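Local structure of Afp3 (Serratia entomophila, 6RBN) at residues Gly334-Lys339 and Pro437-Ile442; Asp342-Ile347 and Arg351-Ala356. The protein probably assembles with other sheath proteins into the contractile sheath surrounding the inner tube of the anti-feeding prophage injection particle. All blocks are in the same frame, centred on the assembly; numbering follows the deposited sequence.

Contact 2 is nested inside the long chain loop that contact 1 closes, and the centres of the two lie about 13 Å apart on the same side of the chain's centre. Two polar links tie them together. Glu439 OE2 of contact 1 lies 2.7 Å from Tyr346 OH of contact 2, a probable hydrogen bond, and Ser335 O is 2.8 Å from Ile347 N, consistent with a backbone hydrogen bond at the start of helix 347-364. Residues 334-339 therefore touch both the C-terminal strand and the approach to this helix. Contact 1 sits where that strand joins an intersubunit sheet; contact 2 joins the loop before helix 347-364 to the first turns of that helix, closer to the chain's centre.

Contact 1 of 2, residues Gly334-Lys339 and Pro437-Ile442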
ATOM      1  N   GLY D 334     -33.500  59.262  19.941  1.00 71.71           N
ATOM      2  CA  GLY D 334     -33.471  58.911  21.344  1.00 71.71           C
ATOM      3  C   GLY D 334     -33.749  57.438  21.547  1.00 71.71           C
ATOM      4  O   GLY D 334     -34.663  56.889  20.927  1.00 71.71           O
ATOM      5  N   SER D 335     -32.971  56.784  22.404  1.00 73.08           N
ATOM      6  CA  SER D 335     -33.104  55.348  22.624  1.00 73.08           C
ATOM      7  C   SER D 335     -32.954  55.005  24.103  1.00 73.08           C
ATOM      8  O   SER D 335     -32.239  54.076  24.476  1.00 73.08           O
ATOM      9  CB  SER D 335     -32.087  54.581  21.787  1.00 73.08           C
ATOM     10  OG  SER D 335     -30.774  54.852  22.234  1.00 73.08           O
ATOM     11  N   ARG D 336     -33.631  55.750  24.970  1.00 74.36           N
ATOM     12  CA  ARG D 336     -33.600  55.487  26.400  1.00 74.36           C
ATOM     13  C   ARG D 336     -34.924  54.924  26.899  1.00 74.36           C
ATOM     14  O   ARG D 336     -35.987  55.182  26.334  1.00 74.36           O
ATOM     15  CB  ARG D 336     -33.266  56.745  27.201  1.00 74.36           C
ATOM     16  CG  ARG D 336     -31.796  57.080  27.260  1.00 74.36           C
ATOM     17  CD  ARG D 336     -31.578  58.266  28.172  1.00 74.36           C
ATOM     18  NE  ARG D 336     -30.170  58.476  28.494  1.00 74.36           N
ATOM     19  CZ  ARG D 336     -29.344  59.227  27.783  1.00 74.36           C
ATOM     20  NH1 ARG D 336     -29.785  59.830  26.695  1.00 74.36           N
ATOM     21  NH2 ARG D 336     -28.078  59.365  28.147  1.00 74.36           N
ATOM     22  N   THR D 337     -34.832  54.149  27.978  1.00 77.90           N
ATOM     23  CA  THR D 337     -35.983  53.633  28.699  1.00 77.90           C
ATOM     24  C   THR D 337     -36.279  54.518  29.905  1.00 77.90           C
ATOM     25  O   THR D 337     -35.600  55.513  30.163  1.00 77.90           O
ATOM     26  CB  THR D 337     -35.739  52.190  29.143  1.00 77.90           C
ATOM     27  OG1 THR D 337     -34.613  52.144  30.026  1.00 77.90           O
ATOM     28  CG2 THR D 337     -35.468  51.299  27.953  1.00 77.90           C
ATOM     29  N   GLN D 338     -37.308  54.145  30.665  1.00 83.35           N
ATOM     30  CA  GLN D 338     -37.666  54.878  31.871  1.00 83.35           C
ATOM     31  C   GLN D 338     -36.718  54.625  33.033  1.00 83.35           C
ATOM     32  O   GLN D 338     -36.703  55.414  33.982  1.00 83.35           O
ATOM     33  CB  GLN D 338     -39.086  54.516  32.298  1.00 83.35           C
ATOM     34  CG  GLN D 338     -40.158  55.085  31.416  1.00 83.35           C
ATOM     35  CD  GLN D 338     -40.214  56.582  31.517  1.00 83.35           C
ATOM     36  OE1 GLN D 338     -39.870  57.286  30.583  1.00 83.35           O
ATOM     37  NE2 GLN D 338     -40.627  57.078  32.669  1.00 83.35           N
ATOM     38  N   LYS D 339     -35.936  53.554  32.983  1.00 86.33           N
ATOM     39  CA  LYS D 339     -35.038  53.229  34.083  1.00 86.33           C
ATOM     40  C   LYS D 339     -33.782  54.084  34.003  1.00 86.33           C
ATOM     41  O   LYS D 339     -33.141  54.165  32.953  1.00 86.33           O
ATOM     42  CB  LYS D 339     -34.680  51.747  34.039  1.00 86.33           C
ATOM     43  CG  LYS D 339     -33.863  51.264  35.210  1.00 86.33           C
ATOM     44  CD  LYS D 339     -34.699  51.213  36.468  1.00 86.33           C
ATOM     45  CE  LYS D 339     -33.920  50.617  37.622  1.00 86.33           C
ATOM     46  NZ  LYS D 339     -34.718  50.612  38.875  1.00 86.33           N
ATOM     47  N   PRO D 437     -24.590  52.337  22.850  1.00 74.95           N
ATOM     48  CA  PRO D 437     -24.446  53.198  21.675  1.00 74.95           C
ATOM     49  C   PRO D 437     -23.758  54.517  21.992  1.00 74.95           C
ATOM     50  O   PRO D 437     -23.713  54.975  23.133  1.00 74.95           O
ATOM     51  CB  PRO D 437     -25.894  53.435  21.236  1.00 74.95           C
ATOM     52  CG  PRO D 437     -26.676  53.296  22.473  1.00 74.95           C
ATOM     53  CD  PRO D 437     -25.995  52.235  23.277  1.00 74.95           C
ATOM     54  N   ALA D 438     -23.214  55.124  20.939  1.00 75.17           N
ATOM     55  CA  ALA D 438     -22.603  56.447  21.008  1.00 75.17           C
ATOM     56  C   ALA D 438     -23.670  57.480  20.693  1.00 75.17           C
ATOM     57  O   ALA D 438     -24.094  57.613  19.542  1.00 75.17           O
ATOM     58  CB  ALA D 438     -21.444  56.577  20.025  1.00 75.17           C
ATOM     59  N   GLU D 439     -24.092  58.227  21.704  1.00 72.99           N
ATOM     60  CA  GLU D 439     -25.127  59.226  21.514  1.00 72.99           C
ATOM     61  C   GLU D 439     -24.631  60.656  21.643  1.00 72.99           C
ATOM     62  O   GLU D 439     -25.413  61.578  21.432  1.00 72.99           O
ATOM     63  CB  GLU D 439     -26.278  58.981  22.490  1.00 72.99           C
ATOM     64  CG  GLU D 439     -25.868  58.973  23.930  1.00 72.99           C
ATOM     65  CD  GLU D 439     -27.036  58.745  24.856  1.00 72.99           C
ATOM     66  OE1 GLU D 439     -28.178  58.666  24.361  1.00 72.99           O
ATOM     67  OE2 GLU D 439     -26.809  58.628  26.074  1.00 72.99           O
ATOM     68  N   PHE D 440     -23.362  60.878  21.964  1.00 68.18           N
ATOM     69  CA  PHE D 440     -22.837  62.234  22.025  1.00 68.18           C
ATOM     70  C   PHE D 440     -21.555  62.303  21.214  1.00 68.18           C
ATOM     71  O   PHE D 440     -20.640  61.505  21.430  1.00 68.18           O
ATOM     72  CB  PHE D 440     -22.569  62.674  23.463  1.00 68.18           C
ATOM     73  CG  PHE D 440     -23.763  62.562  24.357  1.00 68.18           C
ATOM     74  CD1 PHE D 440     -24.843  63.405  24.201  1.00 68.18           C
ATOM     75  CD2 PHE D 440     -23.784  61.638  25.383  1.00 68.18           C
ATOM     76  CE1 PHE D 440     -25.941  63.300  25.030  1.00 68.18           C
ATOM     77  CE2 PHE D 440     -24.874  61.539  26.219  1.00 68.18           C
ATOM     78  CZ  PHE D 440     -25.954  62.369  26.039  1.00 68.18           C
ATOM     79  N   ILE D 441     -21.494  63.246  20.280  1.00 61.75           N
ATOM     80  CA  ILE D 441     -20.310  63.468  19.457  1.00 61.75           C
ATOM     81  C   ILE D 441     -19.883  64.919  19.632  1.00 61.75           C
ATOM     82  O   ILE D 441     -20.642  65.836  19.301  1.00 61.75           O
ATOM     83  CB  ILE D 441     -20.569  63.144  17.979  1.00 61.75           C
ATOM     84  CG1 ILE D 441     -20.919  61.669  17.810  1.00 61.75           C
ATOM     85  CG2 ILE D 441     -19.353  63.470  17.150  1.00 61.75           C
ATOM     86  CD1 ILE D 441     -21.430  61.320  16.443  1.00 61.75           C
ATOM     87  N   ILE D 442     -18.680  65.125  20.156  1.00 61.26           N
ATOM     88  CA  ILE D 442     -18.134  66.453  20.408  1.00 61.26           C
ATOM     89  C   ILE D 442     -17.029  66.703  19.391  1.00 61.26           C
ATOM     90  O   ILE D 442     -16.127  65.874  19.237  1.00 61.26           O
ATOM     91  CB  ILE D 442     -17.609  66.590  21.850  1.00 61.26           C
ATOM     92  CG1 ILE D 442     -18.738  66.437  22.875  1.00 61.26           C
ATOM     93  CG2 ILE D 442     -16.947  67.931  22.057  1.00 61.26           C
ATOM     94  CD1 ILE D 442     -18.870  65.057  23.483  1.00 61.26           C
TER
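The backbones at Arg336 and Glu439 do not pair: no hydrogen bond crosses between Gly334-Lys339, a loop, and Pro437-Ile442, part of strand 437-446. Glu439, at phi/psi -111°/-3°, leaves the extended conformation and interrupts that strand, and its side chain sets out toward the loop. Its CG stands between the backbone N and the carbonyl carbon, and the chain beyond is extended, carrying the carboxylate to the end of Arg336. The two side chains cross at about a right angle. Arg336 NH2 forms a salt bridge with Glu439 OE2 at 2.5 Å, while Arg336 NH1 lies 3.1 Å from Glu439 OE1. Guanidinium and carboxylate planes differ by 29°, so the groups are tilted and not coplanar. Phe440 CZ adjoins the guanidinium edge, 4.2 Å from Arg336 NH2, and one face of the Phe440 ring carries Glu439 CG near its rim. Looser packing sets Ser335 OG beside Pro437 CG at 4.4 Å. Residues of strand 437-446 pair antiparallel with a strand of a neighbouring Afp2 chain, and Ile441 and Ile442 pair in parallel with another copy of Afp3, an arrangement characteristic of the interlocked strand mesh of contractile tail sheaths.

Contact 2 of 2, residues Asp342-Ile347 and Arg351-Ala356; sequences DDWRYI and RLFDAA
Trp344 and Phe353 reach each other through similar first torsions: in Trp344 (chi1 -55°) and in Phe353 (chi1 -81°) CG stands beside the backbone N and anti to the carbonyl carbon. The six-membered ring of Trp344 is thereby presented edge-on to one face of Phe353. The evidence for a T-shaped stack is a centroid separation of 5.0 Å, between the Trp344 six-membered ring and the Phe353 ring, with planes at 84°. Contact is off-centre, toward the rim: Trp344 CH2 meets Phe353 CG at 3.6 Å, and Trp344 CZ3 lies equally near Phe353 CD2. The indole also makes a cation-pi contact with Arg350, and Gln350 of a neighbouring Afp2 chain packs against both aromatic residues. Further along, Phe353 touches Met432 of strand 425-432.

A second point of contact is at the beginning of the helix. Arg351 N donates a nearly straight hydrogen bond to Ile347 O, 2.9 Å away, the i to i+4 bond of an early helical turn. The side chains of these two residues run side by side in the same direction, with Ile347 CG2 3.8 Å from Arg351 CD. Arg351 then bends at chi3, and its NH2 forms a salt bridge with Asp282 of helix 271-284. Tyr346 occupies the N-cap position of helix 347-364. The whole is a helix N-terminus on which the preceding loop folds back, joining the loop to the first turns of the helix within the sheath protein's C-terminal family region.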
ATOM      1  N   ASP D 342     -27.657  52.432  35.399  1.00 94.60           N
ATOM      2  CA  ASP D 342     -26.589  52.337  34.411  1.00 94.60           C
ATOM      3  C   ASP D 342     -26.726  51.063  33.583  1.00 94.60           C
ATOM      4  O   ASP D 342     -26.256  50.997  32.443  1.00 94.60           O
ATOM      5  CB  ASP D 342     -25.238  52.383  35.124  1.00 94.60           C
ATOM      6  CG  ASP D 342     -24.089  52.737  34.201  1.00 94.60           C
ATOM      7  OD1 ASP D 342     -24.320  53.004  33.004  1.00 94.60           O
ATOM      8  OD2 ASP D 342     -22.936  52.753  34.677  1.00 94.60           O
ATOM      9  N   ASP D 343     -27.377  50.040  34.138  1.00 90.56           N
ATOM     10  CA  ASP D 343     -27.526  48.784  33.413  1.00 90.56           C
ATOM     11  C   ASP D 343     -28.589  48.881  32.329  1.00 90.56           C
ATOM     12  O   ASP D 343     -28.323  48.562  31.166  1.00 90.56           O
ATOM     13  CB  ASP D 343     -27.864  47.653  34.383  1.00 90.56           C
ATOM     14  CG  ASP D 343     -26.702  47.287  35.278  1.00 90.56           C
ATOM     15  OD1 ASP D 343     -25.541  47.449  34.848  1.00 90.56           O
ATOM     16  OD2 ASP D 343     -26.946  46.833  36.414  1.00 90.56           O
ATOM     17  N   TRP D 344     -29.793  49.318  32.682  1.00 81.89           N
ATOM     18  CA  TRP D 344     -30.944  49.236  31.791  1.00 81.89           C
ATOM     19  C   TRP D 344     -31.358  50.610  31.277  1.00 81.89           C
ATOM     20  O   TRP D 344     -32.543  50.912  31.147  1.00 81.89           O
ATOM     21  CB  TRP D 344     -32.114  48.558  32.494  1.00 81.89           C
ATOM     22  CG  TRP D 344     -31.748  47.224  33.044  1.00 81.89           C
ATOM     23  CD1 TRP D 344     -31.565  46.907  34.353  1.00 81.89           C
ATOM     24  CD2 TRP D 344     -31.446  46.039  32.298  1.00 81.89           C
ATOM     25  NE1 TRP D 344     -31.207  45.590  34.475  1.00 81.89           N
ATOM     26  CE2 TRP D 344     -31.123  45.034  33.226  1.00 81.89           C
ATOM     27  CE3 TRP D 344     -31.431  45.726  30.937  1.00 81.89           C
ATOM     28  CZ2 TRP D 344     -30.791  43.743  32.842  1.00 81.89           C
ATOM     29  CZ3 TRP D 344     -31.102  44.442  30.559  1.00 81.89           C
ATOM     30  CH2 TRP D 344     -30.788  43.468  31.505  1.00 81.89           C
ATOM     31  N   ARG D 345     -30.372  51.454  30.973  1.00 81.59           N
ATOM     32  CA  ARG D 345     -30.655  52.811  30.523  1.00 81.59           C
ATOM     33  C   ARG D 345     -31.167  52.840  29.092  1.00 81.59           C
ATOM     34  O   ARG D 345     -32.071  53.618  28.770  1.00 81.59           O
ATOM     35  CB  ARG D 345     -29.397  53.667  30.646  1.00 81.59           C
ATOM     36  CG  ARG D 345     -29.610  55.136  30.365  1.00 81.59           C
ATOM     37  CD  ARG D 345     -28.315  55.910  30.512  1.00 81.59           C
ATOM     38  NE  ARG D 345     -27.804  55.872  31.878  1.00 81.59           N
ATOM     39  CZ  ARG D 345     -28.195  56.693  32.847  1.00 81.59           C
ATOM     40  NH1 ARG D 345     -29.108  57.623  32.606  1.00 81.59           N
ATOM     41  NH2 ARG D 345     -27.674  56.585  34.060  1.00 81.59           N
ATOM     42  N   TYR D 346     -30.617  52.001  28.222  1.00 74.72           N
ATOM     43  CA  TYR D 346     -30.866  52.091  26.793  1.00 74.72           C
ATOM     44  C   TYR D 346     -31.868  51.043  26.333  1.00 74.72           C
ATOM     45  O   TYR D 346     -31.968  49.961  26.916  1.00 74.72           O
ATOM     46  CB  TYR D 346     -29.566  51.942  26.008  1.00 74.72           C
ATOM     47  CG  TYR D 346     -28.602  53.076  26.238  1.00 74.72           C
ATOM     48  CD1 TYR D 346     -28.784  54.298  25.608  1.00 74.72           C
ATOM     49  CD2 TYR D 346     -27.510  52.925  27.075  1.00 74.72           C
ATOM     50  CE1 TYR D 346     -27.907  55.339  25.813  1.00 74.72           C
ATOM     51  CE2 TYR D 346     -26.627  53.960  27.286  1.00 74.72           C
ATOM     52  CZ  TYR D 346     -26.831  55.164  26.652  1.00 74.72           C
ATOM     53  OH  TYR D 346     -25.951  56.199  26.859  1.00 74.72           O
ATOM     54  N   ILE D 347     -32.616  51.394  25.286  1.00 72.08           N
ATOM     55  CA  ILE D 347     -33.502  50.418  24.639  1.00 72.08           C
ATOM     56  C   ILE D 347     -32.771  49.220  24.044  1.00 72.08           C
ATOM     57  O   ILE D 347     -33.212  48.086  24.294  1.00 72.08           O
ATOM     58  CB  ILE D 347     -34.418  51.128  23.632  1.00 72.08           C
ATOM     59  CG1 ILE D 347     -35.277  52.171  24.336  1.00 72.08           C
ATOM     60  CG2 ILE D 347     -35.322  50.145  22.921  1.00 72.08           C
ATOM     61  CD1 ILE D 347     -36.013  53.070  23.388  1.00 72.08           C
ATOM     62  N   ARG D 351     -33.745  45.343  25.176  1.00 73.30           N
ATOM     63  CA  ARG D 351     -34.412  44.412  24.278  1.00 73.30           C
ATOM     64  C   ARG D 351     -33.495  43.316  23.757  1.00 73.30           C
ATOM     65  O   ARG D 351     -33.992  42.351  23.172  1.00 73.30           O
ATOM     66  CB  ARG D 351     -35.038  45.156  23.097  1.00 73.30           C
ATOM     67  CG  ARG D 351     -36.221  46.018  23.485  1.00 73.30           C
ATOM     68  CD  ARG D 351     -36.837  46.709  22.286  1.00 73.30           C
ATOM     69  NE  ARG D 351     -37.465  45.769  21.366  1.00 73.30           N
ATOM     70  CZ  ARG D 351     -37.031  45.531  20.134  1.00 73.30           C
ATOM     71  NH1 ARG D 351     -35.970  46.172  19.670  1.00 73.30           N
ATOM     72  NH2 ARG D 351     -37.664  44.658  19.363  1.00 73.30           N
ATOM     73  N   LEU D 352     -32.180  43.441  23.933  1.00 71.13           N
ATOM     74  CA  LEU D 352     -31.294  42.317  23.662  1.00 71.13           C
ATOM     75  C   LEU D 352     -31.474  41.228  24.708  1.00 71.13           C
ATOM     76  O   LEU D 352     -31.581  40.043  24.374  1.00 71.13           O
ATOM     77  CB  LEU D 352     -29.840  42.778  23.626  1.00 71.13           C
ATOM     78  CG  LEU D 352     -28.794  41.689  23.404  1.00 71.13           C
ATOM     79  CD1 LEU D 352     -28.962  41.047  22.046  1.00 71.13           C
ATOM     80  CD2 LEU D 352     -27.405  42.259  23.565  1.00 71.13           C
ATOM     81  N   PHE D 353     -31.508  41.615  25.983  1.00 71.76           N
ATOM     82  CA  PHE D 353     -31.749  40.665  27.059  1.00 71.76           C
ATOM     83  C   PHE D 353     -33.161  40.101  27.037  1.00 71.76           C
ATOM     84  O   PHE D 353     -33.350  38.942  27.405  1.00 71.76           O
ATOM     85  CB  PHE D 353     -31.461  41.319  28.408  1.00 71.76           C
ATOM     86  CG  PHE D 353     -30.006  41.354  28.762  1.00 71.76           C
ATOM     87  CD1 PHE D 353     -29.436  40.318  29.477  1.00 71.76           C
ATOM     88  CD2 PHE D 353     -29.198  42.391  28.343  1.00 71.76           C
ATOM     89  CE1 PHE D 353     -28.096  40.337  29.797  1.00 71.76           C
ATOM     90  CE2 PHE D 353     -27.854  42.412  28.656  1.00 71.76           C
ATOM     91  CZ  PHE D 353     -27.306  41.383  29.382  1.00 71.76           C
ATOM     92  N   ASP D 354     -34.154  40.876  26.607  1.00 75.34           N
ATOM     93  CA  ASP D 354     -35.500  40.323  26.505  1.00 75.34           C
ATOM     94  C   ASP D 354     -35.615  39.332  25.355  1.00 75.34           C
ATOM     95  O   ASP D 354     -36.373  38.362  25.452  1.00 75.34           O
ATOM     96  CB  ASP D 354     -36.532  41.434  26.334  1.00 75.34           C
ATOM     97  CG  ASP D 354     -36.717  42.257  27.588  1.00 75.34           C
ATOM     98  OD1 ASP D 354     -36.466  41.727  28.692  1.00 75.34           O
ATOM     99  OD2 ASP D 354     -37.130  43.427  27.476  1.00 75.34           O
ATOM    100  N   ALA D 355     -34.871  39.549  24.270  1.00 73.15           N
ATOM    101  CA  ALA D 355     -34.932  38.639  23.135  1.00 73.15           C
ATOM    102  C   ALA D 355     -34.080  37.400  23.348  1.00 73.15           C
ATOM    103  O   ALA D 355     -34.408  36.333  22.821  1.00 73.15           O
ATOM    104  CB  ALA D 355     -34.491  39.350  21.858  1.00 73.15           C
ATOM    105  N   ALA D 356     -32.986  37.518  24.098  1.00 72.35           N
ATOM    106  CA  ALA D 356     -32.159  36.349  24.368  1.00 72.35           C
ATOM    107  C   ALA D 356     -32.822  35.434  25.384  1.00 72.35           C
ATOM    108  O   ALA D 356     -32.739  34.210  25.265  1.00 72.35           O
ATOM    109  CB  ALA D 356     -30.779  36.779  24.852  1.00 72.35           C
TER